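Side-chain contacts in probable zinc protease (Pseudomonas aeruginosa, PDB 4NNZ), which probably acts as a zinc-dependent metallopeptidase of the M16 family, forming one subunit of a heterodimeric protease: residues Ala229-Arg234 with Gly250-Ser255; Glu146-Ala151 with Asn246-Phe251; Ser156-Pro161 with Ala303-Asp308. All coordinates share one frame; numbering follows the deposited sequence.

Contact 1 of 3, residues Ala229-Arg234 with Gly250-Ser255; sequences AEPGER and GFNVPS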
loop_
_atom_site.group_PDB
_atom_site.type_symbol
_atom_site.label_atom_id
_atom_site.label_comp_id
_atom_site.label_asym_id
_atom_site.label_seq_id
_atom_site.Cartn_x
_atom_site.Cartn_y
_atom_site.Cartn_z
ATOM N N ALA A 229 7.715 10.657 -7.478
ATOM C CA ALA A 229 8.675 11.687 -7.199
ATOM C C ALA A 229 8.139 12.824 -6.358
ATOM O O ALA A 229 8.792 13.277 -5.474
ATOM C CB ALA A 229 9.247 12.210 -8.485
ATOM N N GLU A 230 6.948 13.297 -6.650
ATOM C CA GLU A 230 6.364 14.379 -5.899
ATOM C C GLU A 230 4.981 14.022 -5.435
ATOM O O GLU A 230 4.027 14.392 -6.044
ATOM C CB GLU A 230 6.328 15.638 -6.722
ATOM C CG GLU A 230 7.658 16.334 -6.814
ATOM C CD GLU A 230 7.643 17.556 -7.701
ATOM O OE1 GLU A 230 8.007 17.433 -8.863
ATOM O OE2 GLU A 230 7.302 18.646 -7.245
ATOM N N PRO A 231 4.854 13.306 -4.333
ATOM C CA PRO A 231 3.552 12.875 -3.846
ATOM C C PRO A 231 2.646 13.964 -3.327
ATOM O O PRO A 231 1.477 13.760 -3.213
ATOM C CB PRO A 231 3.917 11.895 -2.742
ATOM C CG PRO A 231 5.228 11.383 -3.148
ATOM C CD PRO A 231 5.916 12.596 -3.625
ATOM N N GLY A 232 3.184 15.113 -3.021
ATOM C CA GLY A 232 2.429 16.129 -2.341
ATOM C C GLY A 232 2.840 16.274 -0.906
ATOM O O GLY A 232 3.676 15.571 -0.449
ATOM N N GLU A 233 2.237 17.201 -0.201
ATOM C CA GLU A 233 2.623 17.528 1.142
ATOM C C GLU A 233 1.695 16.813 2.063
ATOM O O GLU A 233 0.535 17.045 2.027
ATOM C CB GLU A 233 2.440 19.023 1.333
ATOM C CG GLU A 233 3.369 19.732 2.300
ATOM C CD GLU A 233 3.250 21.255 2.235
ATOM O OE1 GLU A 233 2.770 21.786 1.240
ATOM O OE2 GLU A 233 3.652 21.943 3.174
ATOM N N ARG A 234 2.215 15.921 2.886
ATOM C CA ARG A 234 1.408 15.187 3.834
ATOM C C ARG A 234 1.820 15.559 5.223
ATOM O O ARG A 234 2.936 15.446 5.543
ATOM C CB ARG A 234 1.613 13.685 3.687
ATOM C CG ARG A 234 1.343 13.095 2.333
ATOM C CD ARG A 234 2.477 13.360 1.398
ATOM N NE ARG A 234 3.295 12.196 1.254
ATOM C CZ ARG A 234 4.475 12.195 0.695
ATOM N NH1 ARG A 234 4.986 13.290 0.214
ATOM N NH2 ARG A 234 5.116 11.087 0.595
ATOM N N GLY A 250 10.219 13.686 6.498
ATOM C CA GLY A 250 10.804 12.814 5.509
ATOM C C GLY A 250 10.671 13.326 4.105
ATOM O O GLY A 250 9.661 13.800 3.760
ATOM N N PHE A 251 11.704 13.216 3.304
ATOM C CA PHE A 251 11.628 13.614 1.917
ATOM C C PHE A 251 11.800 12.461 0.953
ATOM O O PHE A 251 12.728 11.740 1.052
ATOM C CB PHE A 251 12.666 14.667 1.643
ATOM C CG PHE A 251 12.348 15.986 2.240
ATOM C CD1 PHE A 251 11.503 16.826 1.625
ATOM C CD2 PHE A 251 12.896 16.367 3.423
ATOM C CE1 PHE A 251 11.210 18.034 2.157
ATOM C CE2 PHE A 251 12.596 17.571 3.973
ATOM C CZ PHE A 251 11.747 18.407 3.331
ATOM N N ASN A 252 10.878 12.295 0.027
ATOM C CA ASN A 252 10.975 11.214 -0.928
ATOM C C ASN A 252 12.087 11.448 -1.895
ATOM O O ASN A 252 12.176 12.483 -2.503
ATOM C CB ASN A 252 9.693 11.041 -1.720
ATOM C CG ASN A 252 8.553 10.550 -0.897
ATOM O OD1 ASN A 252 7.802 11.319 -0.383
ATOM N ND2 ASN A 252 8.411 9.269 -0.805
ATOM N N VAL A 253 12.937 10.463 -2.041
ATOM C CA VAL A 253 14.160 10.630 -2.778
ATOM C C VAL A 253 14.582 9.356 -3.435
ATOM O O VAL A 253 14.040 8.339 -3.180
ATOM C CB VAL A 253 15.317 11.130 -1.912
ATOM C CG1 VAL A 253 15.158 12.579 -1.575
ATOM C CG2 VAL A 253 15.459 10.300 -0.678
ATOM N N PRO A 254 15.560 9.422 -4.298
ATOM C CA PRO A 254 16.153 8.237 -4.888
ATOM C C PRO A 254 17.173 7.523 -4.024
ATOM O O PRO A 254 17.658 8.019 -3.061
ATOM C CB PRO A 254 16.821 8.781 -6.127
ATOM C CG PRO A 254 17.080 10.179 -5.811
ATOM C CD PRO A 254 15.921 10.623 -5.034
ATOM N N SER A 255 17.522 6.334 -4.438
ATOM C CA SER A 255 18.598 5.594 -3.851
ATOM C C SER A 255 19.368 5.009 -5.002
ATOM O O SER A 255 18.976 5.154 -6.115
ATOM C CB SER A 255 18.099 4.547 -2.879
ATOM O OG SER A 255 17.863 3.343 -3.501
HETATM O O HOH W 1 11.737 13.058 -5.052
#
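R234 and N252 both start out with CG anti to their own carbonyl carbon (chi1 -57° in the arginine), but the arginine chain then bends at chi2 and chi3, folding back beside the loop that leads into its strand. This brings its guanidinium edge-on to the asparagine amide, with the two planes only 14° apart. R234 NH2 gives a nearly straight hydrogen bond to N252 OD1 (2.9 Å, 168° at the hydrogen), with the acceptor in the guanidinium plane. The other terminal nitrogen, R234 NH1, is used at home, on G232 O at 2.7 Å. With two acceptors gripping its terminal nitrogens and P231 CB over one face toward the rim, 3.3 Å above the plane, the guanidinium has little freedom to turn. P231 also closes on the amide, its CG lying 3.8 Å from N252 OD1. In the mixed sheet of the C-terminal half of this M16 fold, strands 233-240 and 246-253 are not neighbours: strand 415-422 runs between them, and these side chains meet across its beginning. E233 and R234 extend the sheet antiparallel into a second copy of this protein. Apart from the side-chain bond, one water donates to A229 O (3.0 Å) and N252 O (2.6 Å), joining the backbones. N252 ND2 bonds to A152 O, and R234 NE weakly to A151 O, at the end of helix 140-152.

Contact 2 of 3, residues Glu146-Ala151 with Asn246-Phe251; sequences ERFKAA and NLIMGF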
loop_
_atom_site.group_PDB
_atom_site.type_symbol
_atom_site.label_atom_id
_atom_site.label_comp_id
_atom_site.label_asym_id
_atom_site.label_seq_id
_atom_site.Cartn_x
_atom_site.Cartn_y
_atom_site.Cartn_z
ATOM N N GLU A 146 5.524 3.835 12.140
ATOM C CA GLU A 146 4.825 2.942 11.258
ATOM C C GLU A 146 3.830 3.704 10.441
ATOM O O GLU A 146 3.736 3.514 9.274
ATOM C CB GLU A 146 4.120 1.895 12.072
ATOM C CG GLU A 146 3.744 0.665 11.329
ATOM C CD GLU A 146 2.962 -0.266 12.181
ATOM O OE1 GLU A 146 2.039 0.196 12.822
ATOM O OE2 GLU A 146 3.268 -1.443 12.224
ATOM N N ARG A 147 3.100 4.578 11.086
ATOM C CA ARG A 147 2.218 5.484 10.422
ATOM C C ARG A 147 2.911 6.439 9.491
ATOM O O ARG A 147 2.410 6.739 8.457
ATOM C CB ARG A 147 1.472 6.323 11.436
ATOM C CG ARG A 147 0.807 5.606 12.575
ATOM C CD ARG A 147 -0.301 4.742 12.092
ATOM N NE ARG A 147 -0.769 3.833 13.096
ATOM C CZ ARG A 147 -1.743 4.107 13.928
ATOM N NH1 ARG A 147 -2.333 5.264 13.897
ATOM N NH2 ARG A 147 -2.117 3.219 14.786
ATOM N N PHE A 148 4.043 6.965 9.896
ATOM C CA PHE A 148 4.749 7.956 9.129
ATOM C C PHE A 148 5.199 7.351 7.848
ATOM O O PHE A 148 5.070 7.928 6.815
ATOM C CB PHE A 148 5.922 8.500 9.946
ATOM C CG PHE A 148 6.980 9.161 9.148
ATOM C CD1 PHE A 148 6.803 10.423 8.667
ATOM C CD2 PHE A 148 8.157 8.526 8.903
ATOM C CE1 PHE A 148 7.774 11.032 7.942
ATOM C CE2 PHE A 148 9.136 9.123 8.172
ATOM C CZ PHE A 148 8.946 10.380 7.703
ATOM N N LYS A 149 5.717 6.156 7.961
ATOM C CA LYS A 149 6.165 5.390 6.839
ATOM C C LYS A 149 5.074 5.027 5.861
ATOM O O LYS A 149 5.292 5.108 4.696
ATOM C CB LYS A 149 6.902 4.146 7.305
ATOM C CG LYS A 149 7.838 3.583 6.269
ATOM C CD LYS A 149 8.956 2.768 6.856
ATOM C CE LYS A 149 9.495 1.750 5.882
ATOM N NZ LYS A 149 8.930 0.417 6.127
ATOM N N ALA A 150 3.899 4.666 6.327
ATOM C CA ALA A 150 2.801 4.441 5.439
ATOM C C ALA A 150 2.366 5.674 4.631
ATOM O O ALA A 150 2.126 5.582 3.470
ATOM C CB ALA A 150 1.647 3.869 6.211
ATOM N N ALA A 151 2.255 6.816 5.268
ATOM C CA ALA A 151 1.993 8.059 4.593
ATOM C C ALA A 151 3.100 8.510 3.655
ATOM O O ALA A 151 2.837 9.068 2.641
ATOM C CB ALA A 151 1.658 9.137 5.576
ATOM N N ASN A 246 7.596 15.483 19.476
ATOM C CA ASN A 246 8.672 15.420 18.516
ATOM C C ASN A 246 8.251 15.443 17.071
ATOM O O ASN A 246 7.135 15.183 16.746
ATOM C CB ASN A 246 9.592 14.254 18.816
ATOM C CG ASN A 246 8.951 12.928 18.561
ATOM O OD1 ASN A 246 8.041 12.543 19.243
ATOM N ND2 ASN A 246 9.434 12.228 17.559
ATOM N N LEU A 247 9.185 15.782 16.212
ATOM C CA LEU A 247 8.913 16.061 14.841
ATOM C C LEU A 247 9.640 15.113 13.958
ATOM O O LEU A 247 10.779 14.853 14.164
ATOM C CB LEU A 247 9.353 17.471 14.511
ATOM C CG LEU A 247 8.835 18.033 13.205
ATOM C CD1 LEU A 247 7.347 18.200 13.254
ATOM C CD2 LEU A 247 9.480 19.349 12.934
ATOM N N ILE A 248 8.958 14.591 12.964
ATOM C CA ILE A 248 9.582 13.768 11.980
ATOM C C ILE A 248 9.331 14.374 10.629
ATOM O O ILE A 248 8.239 14.624 10.294
ATOM C CB ILE A 248 8.971 12.373 12.008
ATOM C CG1 ILE A 248 8.787 11.909 13.435
ATOM C CG2 ILE A 248 9.801 11.398 11.206
ATOM C CD1 ILE A 248 8.530 10.440 13.576
ATOM N N MET A 249 10.370 14.616 9.862
ATOM C CA MET A 249 10.222 15.050 8.488
ATOM C C MET A 249 10.909 14.112 7.528
ATOM O O MET A 249 12.036 13.780 7.707
ATOM C CB MET A 249 10.797 16.430 8.314
ATOM C CG MET A 249 10.022 17.495 9.036
ATOM S SD MET A 249 10.866 19.053 9.063
ATOM C CE MET A 249 10.706 19.593 7.391
ATOM N N GLY A 250 10.219 13.686 6.498
ATOM C CA GLY A 250 10.804 12.814 5.509
ATOM C C GLY A 250 10.671 13.326 4.105
ATOM O O GLY A 250 9.661 13.800 3.760
ATOM N N PHE A 251 11.704 13.216 3.304
ATOM C CA PHE A 251 11.628 13.614 1.917
ATOM C C PHE A 251 11.800 12.461 0.953
ATOM O O PHE A 251 12.728 11.740 1.052
ATOM C CB PHE A 251 12.666 14.667 1.643
ATOM C CG PHE A 251 12.348 15.986 2.240
ATOM C CD1 PHE A 251 11.503 16.826 1.625
ATOM C CD2 PHE A 251 12.896 16.367 3.423
ATOM C CE1 PHE A 251 11.210 18.034 2.157
ATOM C CE2 PHE A 251 12.596 17.571 3.973
ATOM C CZ PHE A 251 11.747 18.407 3.331
#
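F148 and I248 face each other where a turn of helix 140-152 runs over strand 246-253: the axes of the short segments 146-151 and 246-251 point roughly the same way, 27° apart, and approach to 10.1 Å. The two CA atoms, F148 CA and I248 CA, are 8.1 Å from each other, and the phenyl ring bridges most of that gap. Its CG is anti to the backbone N (chi1 160°), which sends the ring out from the helix onto the strand. I248 answers with the CG2 methyl, which sits over the middle of one ring face in a CH-pi contact, 3.7 Å from the F148 ring centroid and 9° off the normal. The far end of the ring slides past this residue to the backbone: F148 CZ is 3.7 Å from G250 N, which lies at the ring edge. G250 has no side chain to hold the ring off, so the phenylalanine can bed directly against the strand. F145, T416 and L310 also touch this buried ring. M249 points the other way, to L332 and W333 of helix 325-341. The strand therefore lies in a sheet with a helix packed on each face, the layered alpha/beta build of M16 domains, and here helix 140-152, from the Insulinase-family part of the chain, packs on the sheet of the C-terminal half.

Contact 3 of 3, residues Ser156-Pro161 with Ala303-Asp308; sequences SGYHTP and AFNRGD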
loop_
_atom_site.group_PDB
_atom_site.type_symbol
_atom_site.label_atom_id
_atom_site.label_comp_id
_atom_site.label_asym_id
_atom_site.label_seq_id
_atom_site.Cartn_x
_atom_site.Cartn_y
_atom_site.Cartn_z
ATOM N N SER A 156 4.763 2.688 -3.230
ATOM C CA SER A 156 5.682 1.569 -3.125
ATOM C C SER A 156 5.443 0.585 -2.008
ATOM O O SER A 156 4.714 0.821 -1.119
ATOM C CB SER A 156 7.124 2.044 -3.113
ATOM O OG SER A 156 7.503 2.566 -1.882
ATOM N N GLY A 157 6.133 -0.518 -2.073
ATOM C CA GLY A 157 6.004 -1.561 -1.099
ATOM C C GLY A 157 6.572 -1.146 0.221
ATOM O O GLY A 157 6.369 -1.775 1.210
ATOM N N TYR A 158 7.279 -0.050 0.218
ATOM C CA TYR A 158 7.918 0.408 1.402
ATOM C C TYR A 158 6.990 0.814 2.463
ATOM O O TYR A 158 7.392 0.916 3.566
ATOM C CB TYR A 158 8.927 1.480 1.115
ATOM C CG TYR A 158 10.167 0.952 0.498
ATOM C CD1 TYR A 158 10.594 -0.322 0.752
ATOM C CD2 TYR A 158 10.903 1.717 -0.353
ATOM C CE1 TYR A 158 11.713 -0.801 0.181
ATOM C CE2 TYR A 158 12.026 1.231 -0.929
ATOM C CZ TYR A 158 12.413 -0.028 -0.649
ATOM O OH TYR A 158 13.518 -0.532 -1.186
ATOM N N HIS A 159 5.755 1.076 2.127
ATOM C CA HIS A 159 4.817 1.458 3.143
ATOM C C HIS A 159 4.453 0.359 4.071
ATOM O O HIS A 159 3.988 0.628 5.146
ATOM C CB HIS A 159 3.601 2.202 2.634
ATOM C CG HIS A 159 2.865 1.520 1.536
ATOM N ND1 HIS A 159 2.378 0.245 1.641
ATOM C CD2 HIS A 159 2.481 1.968 0.323
ATOM C CE1 HIS A 159 1.758 -0.077 0.527
ATOM N NE2 HIS A 159 1.797 0.955 -0.286
ATOM N N THR A 160 4.675 -0.857 3.667
ATOM C CA THR A 160 4.240 -1.930 4.504
ATOM C C THR A 160 5.149 -2.204 5.683
ATOM O O THR A 160 6.331 -2.265 5.536
ATOM C CB THR A 160 3.788 -3.208 3.731
ATOM O OG1 THR A 160 4.543 -4.337 4.139
ATOM C CG2 THR A 160 3.863 -3.048 2.263
ATOM N N PRO A 161 4.601 -2.357 6.866
ATOM C CA PRO A 161 5.416 -2.721 8.007
ATOM C C PRO A 161 5.909 -4.126 7.901
ATOM O O PRO A 161 5.159 -5.001 7.630
ATOM C CB PRO A 161 4.442 -2.629 9.166
ATOM C CG PRO A 161 3.129 -2.778 8.583
ATOM C CD PRO A 161 3.212 -2.152 7.246
ATOM N N ALA A 303 20.909 4.961 1.518
ATOM C CA ALA A 303 21.185 5.143 0.125
ATOM C C ALA A 303 21.260 3.845 -0.616
ATOM O O ALA A 303 21.422 3.837 -1.802
ATOM C CB ALA A 303 22.477 5.887 -0.038
ATOM N N PHE A 304 21.139 2.743 0.093
ATOM C CA PHE A 304 21.317 1.437 -0.502
ATOM C C PHE A 304 20.075 0.576 -0.593
ATOM O O PHE A 304 20.107 -0.571 -0.300
ATOM C CB PHE A 304 22.456 0.687 0.154
ATOM C CG PHE A 304 23.723 1.431 0.135
ATOM C CD1 PHE A 304 24.497 1.434 -0.967
ATOM C CD2 PHE A 304 24.107 2.163 1.206
ATOM C CE1 PHE A 304 25.654 2.127 -1.005
ATOM C CE2 PHE A 304 25.258 2.868 1.180
ATOM C CZ PHE A 304 26.036 2.848 0.069
ATOM N N ASN A 305 18.977 1.181 -0.985
ATOM C CA ASN A 305 17.734 0.478 -1.249
ATOM C C ASN A 305 17.592 -0.153 -2.617
ATOM O O ASN A 305 18.165 0.256 -3.575
ATOM C CB ASN A 305 16.540 1.385 -0.992
ATOM C CG ASN A 305 16.239 1.556 0.461
ATOM O OD1 ASN A 305 16.300 0.622 1.231
ATOM N ND2 ASN A 305 15.897 2.743 0.835
ATOM N N ARG A 306 16.746 -1.141 -2.671
ATOM C CA ARG A 306 16.365 -1.797 -3.872
ATOM C C ARG A 306 15.707 -0.807 -4.776
ATOM O O ARG A 306 15.901 -0.809 -5.953
ATOM C CB ARG A 306 15.316 -2.781 -3.478
ATOM C CG ARG A 306 15.225 -4.055 -4.231
ATOM C CD ARG A 306 14.109 -4.831 -3.593
ATOM N NE ARG A 306 13.293 -5.459 -4.581
ATOM C CZ ARG A 306 11.981 -5.534 -4.562
ATOM N NH1 ARG A 306 11.272 -5.011 -3.607
ATOM N NH2 ARG A 306 11.386 -6.147 -5.537
ATOM N N GLY A 307 14.863 0.006 -4.195
ATOM C CA GLY A 307 14.177 1.049 -4.883
ATOM C C GLY A 307 14.491 2.386 -4.276
ATOM O O GLY A 307 15.565 2.630 -3.855
ATOM N N ASP A 308 13.480 3.212 -4.177
ATOM C CA ASP A 308 13.560 4.554 -3.662
ATOM C C ASP A 308 13.687 4.640 -2.164
ATOM O O ASP A 308 13.608 3.669 -1.493
ATOM C CB ASP A 308 12.346 5.334 -4.098
ATOM C CG ASP A 308 12.403 5.713 -5.516
ATOM O OD1 ASP A 308 13.496 5.805 -6.060
ATOM O OD2 ASP A 308 11.354 5.927 -6.099
#
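Y158 reaches from a short 3-10 turn, in the loop after helix 140-152 of the Insulinase-family part, into the connection between strands 294-301 and 309-317 of the M16 inactive-domain part. At CB the chain sets off with CG anti to the carbonyl carbon (chi1 -74°), which turns the ring toward 303-308. The ring runs past D308 with one edge: Y158 CD2 is 3.5 Å from D308 O, and the next carbon, CE2, comes to 3.0 Å of the same oxygen, which lies near the ring plane. This is a close approach of an aromatic C-H edge to a carbonyl. Beyond CZ the hydroxyl enters the loop. G307 N donates a weak hydrogen bond to Y158 OH, 3.3 Å long though fairly straight at 160°. Around that oxygen lie two methylenes, N305 CB at 3.6 Å and R306 CB at 3.7 Å, while the N305 amide is turned 43° from the ring plane. The stronger polar partner of the hydroxyl is D87, whose OD2 also takes R306 N, so one carboxylate oxygen serves both the tyrosine and the loop backbone. Y153 meets the ring edge-to-face. Elsewhere in the loop, R306 makes a cation-pi contact with Y41, and the D308 carboxylate bonds to S258 OG and E227 N. With G307 N-H directed at the hydroxyl oxygen and a carboxylate beside it, the pattern is consistent with a hydroxyl that accepts from the loop and gives its own proton to D87, joining the backbone of one segment to the side chain of the other.

Overall arrangement
From the N terminus, helix segment 146-151 comes first and waits almost a hundred residues for strand 246-251, closing contact 2. Before that happens, 156-161 opens contact 3, which closes only at 303-308, so contacts 2 and 3 cross. Contact 1 is a short local loop, 229-234 to 250-255, lying within the span of contact 3 and ending on the strand that contact 2 also uses, with G250 and F251 in common. Contacts 1 and 2 meet at the end of helix 140-152; V253 O packs against D308 CB, and K149 NZ bonds to Y158 O. Together they tie helix 140-152 and the loop after it to the C-terminal sheet and its 302-308 connection.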